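Side-chain contacts in diphosphomevalonate decarboxylase, putative (Trypanosoma brucei, PDB 2HKE), which probably catalyses the ATP-dependent decarboxylation of (R)-5-diphosphomevalonate to isopentenyl diphosphate in the mevalonate pathway: residues A[28-33]-A[75-80]; A[50-55]-A[127-132]; A[83-88]-A[137-142]; A[98-103]-A[120-125]. The protein carries 1 engineered substitution. One frame throughout, in Å; residues are numbered along the deposited sequence.

Contact 1: A[28-33]-A[75-80]; sequences TLILPT and TPRVQS. With SO4 (sulfate ion), chain C.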
loop_
_atom_site.group_PDB
_atom_site.type_symbol
_atom_site.label_atom_id
_atom_site.label_comp_id
_atom_site.label_asym_id
_atom_site.label_seq_id
_atom_site.Cartn_x
_atom_site.Cartn_y
_atom_site.Cartn_z
ATOM N N THR A 28 11.353 0.266 16.971
ATOM C CA THR A 28 11.802 -1.093 16.696
ATOM C C THR A 28 10.626 -2.000 16.502
ATOM O O THR A 28 10.612 -2.792 15.530
ATOM C CB THR A 28 12.685 -1.620 17.827
ATOM O OG1 THR A 28 13.815 -0.763 17.947
ATOM C CG2 THR A 28 13.142 -3.026 17.558
ATOM N N LEU A 29 9.672 -1.908 17.429
ATOM C CA LEU A 29 8.409 -2.674 17.329
ATOM C C LEU A 29 7.468 -2.217 16.222
ATOM O O LEU A 29 6.592 -3.006 15.851
ATOM C CB LEU A 29 7.649 -2.714 18.655
ATOM C CG LEU A 29 8.387 -3.486 19.765
ATOM C CD1 LEU A 29 7.644 -3.290 21.050
ATOM C CD2 LEU A 29 8.487 -4.978 19.439
ATOM N N ILE A 30 7.669 -1.013 15.664
ATOM C CA ILE A 30 6.807 -0.467 14.584
ATOM C C ILE A 30 5.382 -0.248 15.158
ATOM O O ILE A 30 4.388 -0.884 14.768
ATOM C CB ILE A 30 6.832 -1.342 13.295
ATOM C CG1 ILE A 30 8.264 -1.859 12.962
ATOM C CG2 ILE A 30 6.186 -0.570 12.115
ATOM C CD1 ILE A 30 9.300 -0.754 12.784
ATOM N N LEU A 31 5.297 0.715 16.070
ATOM C CA LEU A 31 4.055 1.091 16.736
ATOM C C LEU A 31 3.741 2.532 16.322
ATOM O O LEU A 31 4.582 3.429 16.498
ATOM C CB LEU A 31 4.168 0.991 18.279
ATOM C CG LEU A 31 4.858 -0.252 18.788
ATOM C CD1 LEU A 31 4.934 -0.188 20.311
ATOM C CD2 LEU A 31 4.087 -1.466 18.344
ATOM N N PRO A 32 2.592 2.742 15.679
ATOM C CA PRO A 32 2.360 4.019 15.044
ATOM C C PRO A 32 1.755 5.052 16.003
ATOM O O PRO A 32 1.220 4.668 17.053
ATOM C CB PRO A 32 1.411 3.665 13.948
ATOM C CG PRO A 32 0.564 2.586 14.525
ATOM C CD PRO A 32 1.494 1.811 15.431
ATOM N N THR A 33 1.847 6.333 15.641
ATOM C CA THR A 33 1.170 7.391 16.416
ATOM C C THR A 33 -0.345 7.397 16.271
ATOM O O THR A 33 -1.049 7.962 17.110
ATOM C CB THR A 33 1.688 8.783 16.009
ATOM O OG1 THR A 33 1.630 8.934 14.573
ATOM C CG2 THR A 33 3.096 8.958 16.411
ATOM N N THR A 75 20.243 -6.995 7.720
ATOM C CA THR A 75 18.847 -6.706 7.337
ATOM C C THR A 75 17.985 -6.758 8.636
ATOM O O THR A 75 17.317 -7.745 8.876
ATOM C CB THR A 75 18.354 -7.723 6.263
ATOM O OG1 THR A 75 19.325 -7.819 5.202
ATOM C CG2 THR A 75 17.070 -7.289 5.644
ATOM N N PRO A 76 18.094 -5.731 9.511
ATOM C CA PRO A 76 17.465 -5.809 10.836
ATOM C C PRO A 76 15.954 -6.057 10.859
ATOM O O PRO A 76 15.463 -6.704 11.784
ATOM C CB PRO A 76 17.848 -4.466 11.507
ATOM C CG PRO A 76 18.235 -3.582 10.413
ATOM C CD PRO A 76 18.903 -4.507 9.387
ATOM N N ARG A 77 15.216 -5.565 9.868
ATOM C CA ARG A 77 13.760 -5.789 9.860
ATOM C C ARG A 77 13.455 -7.277 9.731
ATOM O O ARG A 77 12.569 -7.808 10.450
ATOM C CB ARG A 77 13.114 -4.976 8.755
ATOM C CG ARG A 77 13.147 -3.455 9.011
ATOM C CD ARG A 77 12.282 -3.026 10.183
ATOM N NE ARG A 77 12.218 -1.553 10.394
ATOM C CZ ARG A 77 11.397 -0.722 9.759
ATOM N NH1 ARG A 77 10.565 -1.162 8.841
ATOM N NH2 ARG A 77 11.444 0.585 10.044
ATOM N N VAL A 78 14.209 -7.966 8.895
ATOM C CA VAL A 78 14.035 -9.437 8.738
ATOM C C VAL A 78 14.545 -10.203 9.993
ATOM O O VAL A 78 13.877 -11.129 10.509
ATOM C CB VAL A 78 14.655 -9.936 7.383
ATOM C CG1 VAL A 78 14.675 -11.467 7.312
ATOM C CG2 VAL A 78 13.970 -9.294 6.176
ATOM N N GLN A 79 15.654 -9.772 10.583
ATOM C CA GLN A 79 16.152 -10.376 11.834
ATOM C C GLN A 79 15.112 -10.222 12.921
ATOM O O GLN A 79 14.902 -11.144 13.718
ATOM C CB GLN A 79 17.467 -9.743 12.330
ATOM C CG GLN A 79 18.724 -9.930 11.499
ATOM C CD GLN A 79 19.891 -8.977 11.926
ATOM O OE1 GLN A 79 19.951 -7.845 11.442
ATOM N NE2 GLN A 79 20.808 -9.442 12.853
ATOM N N SER A 80 14.457 -9.053 12.972
ATOM C CA SER A 80 13.383 -8.778 13.925
ATOM C C SER A 80 12.215 -9.755 13.773
ATOM O O SER A 80 11.680 -10.290 14.760
ATOM C CB SER A 80 12.914 -7.316 13.792
ATOM O OG SER A 80 11.969 -6.980 14.799
HETATM S S SO4 C . 8.149 1.547 8.107
HETATM O O1 SO4 C . 9.179 2.298 8.798
HETATM O O2 SO4 C . 7.504 2.387 7.127
HETATM O O3 SO4 C . 8.738 0.405 7.417
HETATM O O4 SO4 C . 7.135 1.102 9.066
HETATM O O HOH W 1 11.386 -4.628 13.640
#

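Contact 2: A[50-55]-A[127-132]; sequences TSVELR and IRAFKS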
loop_
_atom_site.group_PDB
_atom_site.type_symbol
_atom_site.label_atom_id
_atom_site.label_comp_id
_atom_site.label_asym_id
_atom_site.label_seq_id
_atom_site.Cartn_x
_atom_site.Cartn_y
_atom_site.Cartn_z
ATOM N N THR A 50 6.998 -14.888 -1.959
ATOM C CA THR A 50 8.072 -15.461 -1.126
ATOM C C THR A 50 7.899 -16.964 -0.971
ATOM O O THR A 50 6.799 -17.443 -0.736
ATOM C CB THR A 50 8.104 -14.862 0.300
ATOM O OG1 THR A 50 8.399 -13.475 0.239
ATOM C CG2 THR A 50 9.111 -15.543 1.225
ATOM N N SER A 51 9.021 -17.652 -1.050
ATOM C CA SER A 51 9.132 -19.072 -0.761
ATOM C C SER A 51 10.085 -19.226 0.405
ATOM O O SER A 51 11.130 -18.573 0.472
ATOM C CB SER A 51 9.648 -19.850 -1.989
ATOM O OG SER A 51 8.619 -19.994 -2.974
ATOM N N VAL A 52 9.732 -20.076 1.352
ATOM C CA VAL A 52 10.640 -20.367 2.437
ATOM C C VAL A 52 10.829 -21.881 2.545
ATOM O O VAL A 52 9.886 -22.641 2.282
ATOM C CB VAL A 52 10.157 -19.756 3.790
ATOM C CG1 VAL A 52 9.928 -18.232 3.650
ATOM C CG2 VAL A 52 8.879 -20.449 4.297
ATOM N N GLU A 53 12.029 -22.287 2.956
ATOM C CA GLU A 53 12.319 -23.703 3.225
ATOM C C GLU A 53 13.045 -23.861 4.547
ATOM O O GLU A 53 14.060 -23.225 4.759
ATOM C CB GLU A 53 13.160 -24.285 2.092
ATOM C CG GLU A 53 13.120 -25.828 2.040
ATOM C CD GLU A 53 14.226 -26.443 1.161
ATOM O OE1 GLU A 53 14.888 -25.747 0.345
ATOM O OE2 GLU A 53 14.448 -27.658 1.321
ATOM N N LEU A 54 12.515 -24.682 5.457
ATOM C CA LEU A 54 13.231 -24.940 6.722
ATOM C C LEU A 54 14.357 -25.905 6.422
ATOM O O LEU A 54 14.202 -26.800 5.593
ATOM C CB LEU A 54 12.331 -25.505 7.823
ATOM C CG LEU A 54 11.337 -24.575 8.529
ATOM C CD1 LEU A 54 11.078 -25.043 9.953
ATOM C CD2 LEU A 54 11.827 -23.164 8.580
ATOM N N ARG A 55 15.498 -25.681 7.063
ATOM C CA ARG A 55 16.708 -26.456 6.803
ATOM C C ARG A 55 17.360 -26.922 8.110
ATOM O O ARG A 55 17.246 -26.269 9.175
ATOM C CB ARG A 55 17.720 -25.606 6.020
ATOM C CG ARG A 55 17.263 -25.081 4.660
ATOM C CD ARG A 55 17.147 -26.195 3.614
ATOM N NE ARG A 55 18.395 -26.945 3.431
ATOM C CZ ARG A 55 19.386 -26.631 2.586
ATOM N NH1 ARG A 55 19.322 -25.567 1.792
ATOM N NH2 ARG A 55 20.467 -27.401 2.528
ATOM N N ILE A 127 5.378 -17.952 8.943
ATOM C CA ILE A 127 4.480 -18.371 10.018
ATOM C C ILE A 127 3.975 -19.792 9.670
ATOM O O ILE A 127 3.908 -20.624 10.541
ATOM C CB ILE A 127 3.309 -17.390 10.204
ATOM C CG1 ILE A 127 3.770 -16.143 10.973
ATOM C CG2 ILE A 127 2.140 -18.033 10.962
ATOM C CD1 ILE A 127 2.846 -14.956 10.768
ATOM N N ARG A 128 3.655 -20.043 8.419
ATOM C CA ARG A 128 3.191 -21.375 8.025
ATOM C C ARG A 128 4.307 -22.391 8.206
ATOM O O ARG A 128 4.120 -23.416 8.871
ATOM C CB ARG A 128 2.643 -21.414 6.620
ATOM C CG ARG A 128 2.011 -22.779 6.320
ATOM C CD ARG A 128 1.167 -22.821 5.153
ATOM N NE ARG A 128 -0.159 -22.315 5.428
ATOM C CZ ARG A 128 -1.150 -22.379 4.562
ATOM N NH1 ARG A 128 -0.971 -22.919 3.357
ATOM N NH2 ARG A 128 -2.310 -21.871 4.896
ATOM N N ALA A 129 5.490 -22.074 7.692
ATOM C CA ALA A 129 6.637 -22.994 7.747
ATOM C C ALA A 129 7.050 -23.370 9.151
ATOM O O ALA A 129 7.379 -24.535 9.409
ATOM C CB ALA A 129 7.860 -22.379 7.006
ATOM N N PHE A 130 7.052 -22.408 10.056
ATOM C CA PHE A 130 7.507 -22.623 11.418
ATOM C C PHE A 130 6.395 -23.021 12.379
ATOM O O PHE A 130 6.646 -23.200 13.578
ATOM C CB PHE A 130 8.198 -21.350 11.922
ATOM C CG PHE A 130 9.637 -21.241 11.522
ATOM C CD1 PHE A 130 10.001 -20.711 10.283
ATOM C CD2 PHE A 130 10.635 -21.694 12.362
ATOM C CE1 PHE A 130 11.355 -20.609 9.928
ATOM C CE2 PHE A 130 12.001 -21.616 11.995
ATOM C CZ PHE A 130 12.343 -21.085 10.763
ATOM N N LYS A 131 5.164 -23.065 11.872
ATOM C CA LYS A 131 3.985 -23.242 12.700
ATOM C C LYS A 131 3.971 -22.334 13.920
ATOM O O LYS A 131 3.733 -22.763 15.075
ATOM C CB LYS A 131 3.866 -24.701 13.088
ATOM C CG LYS A 131 4.033 -25.609 11.898
ATOM C CD LYS A 131 3.830 -27.042 12.260
ATOM C CE LYS A 131 3.512 -27.871 11.020
ATOM N NZ LYS A 131 2.156 -27.475 10.497
ATOM N N SER A 132 4.201 -21.042 13.668
ATOM C CA SER A 132 4.236 -20.053 14.716
ATOM C C SER A 132 2.827 -19.678 15.088
ATOM O O SER A 132 1.952 -19.612 14.228
ATOM C CB SER A 132 5.025 -18.785 14.269
ATOM O OG SER A 132 4.840 -17.642 15.096
#

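Contact 3: A[83-88]-A[137-142]; sequences LHLRST and SMLARL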
loop_
_atom_site.group_PDB
_atom_site.type_symbol
_atom_site.label_atom_id
_atom_site.label_comp_id
_atom_site.label_asym_id
_atom_site.label_seq_id
_atom_site.Cartn_x
_atom_site.Cartn_y
_atom_site.Cartn_z
ATOM N N LEU A 83 13.374 -13.288 14.948
ATOM C CA LEU A 83 13.408 -13.423 16.417
ATOM C C LEU A 83 12.039 -13.652 17.005
ATOM O O LEU A 83 11.859 -14.531 17.891
ATOM C CB LEU A 83 14.015 -12.161 17.068
ATOM C CG LEU A 83 15.500 -11.904 16.887
ATOM C CD1 LEU A 83 15.813 -10.515 17.443
ATOM C CD2 LEU A 83 16.348 -12.985 17.585
ATOM N N HIS A 84 11.068 -12.841 16.586
ATOM C CA HIS A 84 9.713 -12.970 17.088
ATOM C C HIS A 84 9.118 -14.324 16.653
ATOM O O HIS A 84 8.427 -14.992 17.427
ATOM C CB HIS A 84 8.832 -11.834 16.620
ATOM C CG HIS A 84 7.497 -11.840 17.272
ATOM N ND1 HIS A 84 7.359 -11.759 18.644
ATOM C CD2 HIS A 84 6.256 -11.994 16.776
ATOM C CE1 HIS A 84 6.079 -11.846 18.956
ATOM N NE2 HIS A 84 5.386 -11.974 17.844
ATOM N N LEU A 85 9.444 -14.722 15.443
ATOM C CA LEU A 85 8.894 -15.933 14.877
ATOM C C LEU A 85 9.360 -17.126 15.716
ATOM O O LEU A 85 8.570 -17.971 16.105
ATOM C CB LEU A 85 9.353 -16.056 13.437
ATOM C CG LEU A 85 8.983 -17.294 12.650
ATOM C CD1 LEU A 85 7.478 -17.252 12.204
ATOM C CD2 LEU A 85 9.976 -17.430 11.473
ATOM N N ARG A 86 10.650 -17.170 16.004
ATOM C CA ARG A 86 11.231 -18.264 16.735
ATOM C C ARG A 86 10.930 -18.302 18.215
ATOM O O ARG A 86 11.197 -19.306 18.859
ATOM C CB ARG A 86 12.736 -18.284 16.530
ATOM C CG ARG A 86 13.130 -18.705 15.172
ATOM C CD ARG A 86 14.611 -18.934 15.130
ATOM N NE ARG A 86 14.958 -19.499 13.845
ATOM C CZ ARG A 86 15.651 -18.875 12.900
ATOM N NH1 ARG A 86 16.117 -17.646 13.068
ATOM N NH2 ARG A 86 15.879 -19.512 11.788
ATOM N N SER A 87 10.424 -17.215 18.775
ATOM C CA SER A 87 9.946 -17.215 20.148
ATOM C C SER A 87 8.490 -17.597 20.271
ATOM O O SER A 87 7.946 -17.581 21.387
ATOM C CB SER A 87 10.156 -15.852 20.802
ATOM O OG SER A 87 9.294 -14.862 20.306
ATOM N N THR A 88 7.832 -17.858 19.135
ATOM C CA THR A 88 6.418 -18.173 19.124
ATOM C C THR A 88 6.163 -19.399 18.283
ATOM O O THR A 88 5.148 -19.512 17.632
ATOM C CB THR A 88 5.608 -16.947 18.640
ATOM O OG1 THR A 88 6.008 -16.590 17.300
ATOM C CG2 THR A 88 5.809 -15.757 19.606
ATOM N N SER A 137 -0.372 -10.476 10.374
ATOM C CA SER A 137 -0.337 -9.015 10.459
ATOM C C SER A 137 0.749 -8.506 11.434
ATOM O O SER A 137 1.554 -7.624 11.080
ATOM C CB SER A 137 -1.722 -8.470 10.778
ATOM O OG SER A 137 -1.705 -7.078 10.911
ATOM N N MET A 138 0.804 -9.059 12.660
ATOM C CA MET A 138 1.785 -8.597 13.634
ATOM C C MET A 138 3.217 -8.909 13.292
ATOM O O MET A 138 4.101 -8.109 13.593
ATOM C CB MET A 138 1.447 -9.112 15.036
ATOM C CG MET A 138 0.161 -8.453 15.557
ATOM S SD MET A 138 -0.234 -9.040 17.248
ATOM C CE MET A 138 1.438 -9.356 17.806
ATOM N N LEU A 139 3.465 -10.035 12.643
ATOM C CA LEU A 139 4.841 -10.304 12.196
ATOM C C LEU A 139 5.237 -9.409 11.024
ATOM O O LEU A 139 6.361 -8.928 10.953
ATOM C CB LEU A 139 4.962 -11.772 11.807
ATOM C CG LEU A 139 6.380 -12.200 11.563
ATOM C CD1 LEU A 139 7.214 -12.089 12.806
ATOM C CD2 LEU A 139 6.398 -13.632 10.965
ATOM N N ALA A 140 4.315 -9.204 10.091
ATOM C CA ALA A 140 4.538 -8.343 8.933
ATOM C C ALA A 140 4.878 -6.913 9.397
ATOM O O ALA A 140 5.756 -6.296 8.834
ATOM C CB ALA A 140 3.304 -8.336 8.050
ATOM N N ARG A 141 4.213 -6.458 10.467
ATOM C CA ARG A 141 4.386 -5.110 11.054
ATOM C C ARG A 141 5.815 -4.860 11.451
ATOM O O ARG A 141 6.348 -3.760 11.257
ATOM C CB ARG A 141 3.491 -4.990 12.294
ATOM C CG ARG A 141 3.294 -3.578 12.752
ATOM C CD ARG A 141 2.790 -3.493 14.169
ATOM N NE ARG A 141 3.830 -3.861 15.115
ATOM C CZ ARG A 141 3.755 -4.788 16.051
ATOM N NH1 ARG A 141 2.628 -5.455 16.291
ATOM N NH2 ARG A 141 4.770 -4.961 16.860
ATOM N N LEU A 142 6.465 -5.906 11.975
ATOM C CA LEU A 142 7.889 -5.829 12.330
ATOM C C LEU A 142 8.819 -5.524 11.147
ATOM O O LEU A 142 9.926 -5.031 11.335
ATOM C CB LEU A 142 8.346 -7.132 12.999
ATOM C CG LEU A 142 7.755 -7.314 14.400
ATOM C CD1 LEU A 142 8.151 -8.717 14.930
ATOM C CD2 LEU A 142 8.139 -6.219 15.435
#

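Contact 4: A[98-103]-A[120-125]; sequences VNIVSE and CAMSAA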
loop_
_atom_site.group_PDB
_atom_site.type_symbol
_atom_site.label_atom_id
_atom_site.label_comp_id
_atom_site.label_asym_id
_atom_site.label_seq_id
_atom_site.Cartn_x
_atom_site.Cartn_y
_atom_site.Cartn_z
ATOM N N VAL A 98 16.346 -21.185 8.078
ATOM C CA VAL A 98 15.440 -21.058 6.977
ATOM C C VAL A 98 16.132 -20.403 5.783
ATOM O O VAL A 98 16.965 -19.512 5.951
ATOM C CB VAL A 98 14.193 -20.269 7.438
ATOM C CG1 VAL A 98 14.577 -18.856 7.953
ATOM C CG2 VAL A 98 13.148 -20.220 6.361
ATOM N N ASN A 99 15.823 -20.892 4.589
ATOM C CA ASN A 99 16.155 -20.197 3.332
ATOM C C ASN A 99 14.912 -19.450 2.887
ATOM O O ASN A 99 13.884 -20.066 2.684
ATOM C CB ASN A 99 16.503 -21.123 2.151
ATOM C CG ASN A 99 17.705 -22.015 2.404
ATOM O OD1 ASN A 99 17.601 -23.238 2.235
ATOM N ND2 ASN A 99 18.845 -21.431 2.739
ATOM N N ILE A 100 15.021 -18.143 2.738
ATOM C CA ILE A 100 13.939 -17.286 2.259
ATOM C C ILE A 100 14.329 -16.732 0.903
ATOM O O ILE A 100 15.442 -16.200 0.750
ATOM C CB ILE A 100 13.770 -16.063 3.192
ATOM C CG1 ILE A 100 13.578 -16.492 4.651
ATOM C CG2 ILE A 100 12.617 -15.176 2.736
ATOM C CD1 ILE A 100 13.721 -15.348 5.604
ATOM N N VAL A 101 13.407 -16.827 -0.045
ATOM C CA VAL A 101 13.632 -16.356 -1.408
ATOM C C VAL A 101 12.432 -15.516 -1.769
ATOM O O VAL A 101 11.298 -15.999 -1.714
ATOM C CB VAL A 101 13.779 -17.554 -2.384
ATOM C CG1 VAL A 101 13.870 -17.071 -3.830
ATOM C CG2 VAL A 101 14.971 -18.435 -1.987
ATOM N N SER A 102 12.672 -14.240 -2.069
ATOM C CA SER A 102 11.596 -13.306 -2.262
ATOM C C SER A 102 11.757 -12.596 -3.598
ATOM O O SER A 102 12.876 -12.248 -3.980
ATOM C CB SER A 102 11.606 -12.285 -1.141
ATOM O OG SER A 102 11.352 -12.954 0.062
ATOM N N GLU A 103 10.654 -12.386 -4.299
ATOM C CA GLU A 103 10.692 -11.502 -5.468
ATOM C C GLU A 103 9.375 -10.756 -5.656
ATOM O O GLU A 103 8.386 -11.009 -4.954
ATOM C CB GLU A 103 10.980 -12.329 -6.718
ATOM C CG GLU A 103 9.796 -13.122 -7.159
ATOM C CD GLU A 103 10.096 -14.102 -8.281
ATOM O OE1 GLU A 103 11.273 -14.545 -8.423
ATOM O OE2 GLU A 103 9.129 -14.457 -8.982
ATOM N N CYS A 120 4.731 -8.716 3.944
ATOM C CA CYS A 120 3.508 -9.488 4.237
ATOM C C CYS A 120 3.641 -10.919 3.697
ATOM O O CYS A 120 3.358 -11.882 4.402
ATOM C CB CYS A 120 2.318 -8.816 3.661
ATOM S SG CYS A 120 0.767 -9.553 4.180
ATOM N N ALA A 121 4.068 -11.068 2.451
ATOM C CA ALA A 121 4.223 -12.417 1.885
ATOM C C ALA A 121 5.245 -13.224 2.695
ATOM O O ALA A 121 5.043 -14.422 2.958
ATOM C CB ALA A 121 4.618 -12.311 0.414
ATOM N N MET A 122 6.345 -12.593 3.095
ATOM C CA MET A 122 7.363 -13.283 3.890
ATOM C C MET A 122 6.846 -13.684 5.273
ATOM O O MET A 122 7.116 -14.784 5.769
ATOM C CB MET A 122 8.590 -12.393 4.024
ATOM C CG MET A 122 9.744 -13.063 4.657
ATOM S SD MET A 122 11.124 -11.958 4.913
ATOM C CE MET A 122 11.331 -11.222 3.289
ATOM N N SER A 123 6.159 -12.756 5.926
ATOM C CA SER A 123 5.490 -13.053 7.222
ATOM C C SER A 123 4.602 -14.300 7.135
ATOM O O SER A 123 4.732 -15.238 7.938
ATOM C CB SER A 123 4.595 -11.875 7.690
ATOM O OG SER A 123 3.801 -12.308 8.786
ATOM N N ALA A 124 3.717 -14.323 6.151
ATOM C CA ALA A 124 2.767 -15.434 6.021
ATOM C C ALA A 124 3.472 -16.764 5.711
ATOM O O ALA A 124 3.120 -17.776 6.282
ATOM C CB ALA A 124 1.704 -15.149 4.947
ATOM N N ALA A 125 4.490 -16.733 4.844
ATOM C CA ALA A 125 5.254 -17.940 4.489
ATOM C C ALA A 125 6.012 -18.462 5.701
ATOM O O ALA A 125 6.027 -19.662 5.948
ATOM C CB ALA A 125 6.229 -17.647 3.303
#

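Contact 1: A[28-33]-A[75-80]
I30 and R77 make a small, partly buried loop-to-helix contact beside a bound anion, joining the loop between strands 5-15 and 36-40 to the first turn of helix 76-86. I30 CD1 sits over the centre of one face of the R77 guanidinium, 3.7 Å from R77 CZ. An aliphatic branch suits that face, since the N-H groups of a guanidinium point outward in its plane and leave the face itself weakly polar. The edge is turned to a sulfate instead: R77 NH1 donates to O3 over 2.8 Å at 171°, and R77 NH2 donates to O1 over 3.1 Å at 166°. This two-pronged grip fixes the rotation of the guanidinium. The R77 chain, bent at chi2 (-67°), carries it there, and I30 adds CG2 at 3.6 Å from sulfate O4. Farther along, one water donates to T28 O and accepts from S80 OG, each at 2.7 Å. K22, Y19, T200, S144 and G145 complete the sulfate site, which may mimic a phosphate of the substrate. R77 NH1 also bonds to G143 O, while Y119 of helix 114-130 packs on R77 and W158 of strand 155-159 on I30.

Contact 2: A[50-55]-A[127-132]
L54 meets F130 and A129, and these three residues bury most of the surface where strand 48-55 packs against the end of helix 114-130. L54 CD1 stands over the face of the F130 ring, 4.1 Å from its centroid and 9° off the normal, a CH-pi contact. The exact placing of the leucine end, and so the fine detail of this contact, is doubtful. With F130 CG beside its own backbone N (chi1 -84°), the ring swings from the helix toward the strand, where a broad flat surface can receive a branched leucine. A129 has only a methyl to offer, which lets the backbones close to 7.0 Å between the CA atoms of L54 and A129. Its CB lies 3.5 Å from V52 CG2, tighter than usual for two methyls. Just beyond, K131 takes positive phi and the helix closes in a Schellman motif, S132 N bonding back to I127 O at 3.2 Å. V98 and L85 also pack on F130. A helix face of one small and one aromatic residue, laid on alternate strand residues V52 and L54, is the alpha-on-beta packing of the S5-like N-terminal domain.

Contact 3: A[83-88]-A[137-142]
The last turn of helix 76-86 lies against helix 136-143, with the CA atoms of H84 and L139 7.4 Å apart. H84 is the main point of touch, and it works mostly through carbon. Its CB meets L142 CD1 at 3.6 Å, the leucine side chain lying roughly perpendicular to that of the histidine, and the same methyl lies 4.0 Å from H84 CG at a slant to the ring. L139 CD1 comes to the ring's edge instead, 4.1 Å from H84 CD2, as the two side chains run alongside each other, pointing opposite ways. The imidazole has CG opposite the backbone N (chi1 -172°), which brings the ring up to L139 and L142. One of its faces is covered from its own segment by T88 CG2, set off toward the rim. A histidine suits such a partly exposed place because its CB and ring carbons can pack on leucines while the ring as a whole tolerates some water.

Deeper in, the contact becomes wholly aliphatic. L139 splits its two methyls between partners: CD1 serves H84, and CD2 packs on L85 CD1 at 4.0 Å. The shared shape of L85 and L139, each with CG on the far side of the CA-CB bond from its backbone N, brings these two methyls together between the helices. L126 of helix 114-130 also packs on L85, while I127 and S123 of that helix touch L139. The result is leucine-rich helix-helix packing, with a histidine at its partly exposed border, among the helices of the S5-like N-terminal domain.

Contact 4: A[98-103]-A[120-125]
I100, S102 and M122 belong to a beta-alpha unit in which strand 97-104 leads through a short loop into helix 114-130, and the helix then packs over the strand. The Pro/Gly loop and the serine-rich first turn of the helix together resemble the phosphate-binding motif of GHMP enzymes. All three touching residues are buried, and within 120-125 M122 is the residue that reaches 98-103. It leaves the backbone extended, with CG opposite the backbone N (chi1 -172°), and then bends at chi3 (-51°), which turns its methyl along the sheet. I100 CG2 packs against the bend, 4.1 Å from M122 CG and 4.2 Å from M122 SD, with the isoleucine set nearly square to the methionine chain. Beyond it M122 CE ends 3.7 Å from S102 OG. An unbranched, flexible thioether chain suits this place, since it can span the gap between helix and strand, 7.5 Å between the CA atoms of S102 and M122, and mould itself to a beta-branched neighbour. The S102 hydroxyl, enclosed by the packing, is satisfied by T50 OG1 of the neighbouring strand 48-55, with which it shares a hydrogen bond. T50 also touches both I100 and M122. S123 packs on A140 of helix 136-143. V78 of helix 76-86 approaches M122 SD, so that M122 lies among sheet and helices together.

In the fold
Contacts 2, 3 and 4 are buried, whereas contact 1 is partly open and is the one that involves an ion and a bridging water. Contacts 2 and 4 set helix 114-130 on neighbouring strands of one sheet, 48-55 and 97-104, their centres 8 Å apart; both are mainly apolar, contact 4 adding a serine hydroxyl. Contact 3 joins two further helices, 76-86 and 136-143, that pack against helix 114-130, and it meets contact 2 through a probable S132-T88 hydrogen bond. Contacts 1 and 3 share helix 76-86: one end meets a loop, the other a helix, and R141 bonds to L29 O between them. Charge is thus used near the anion, and hydrocarbon inside.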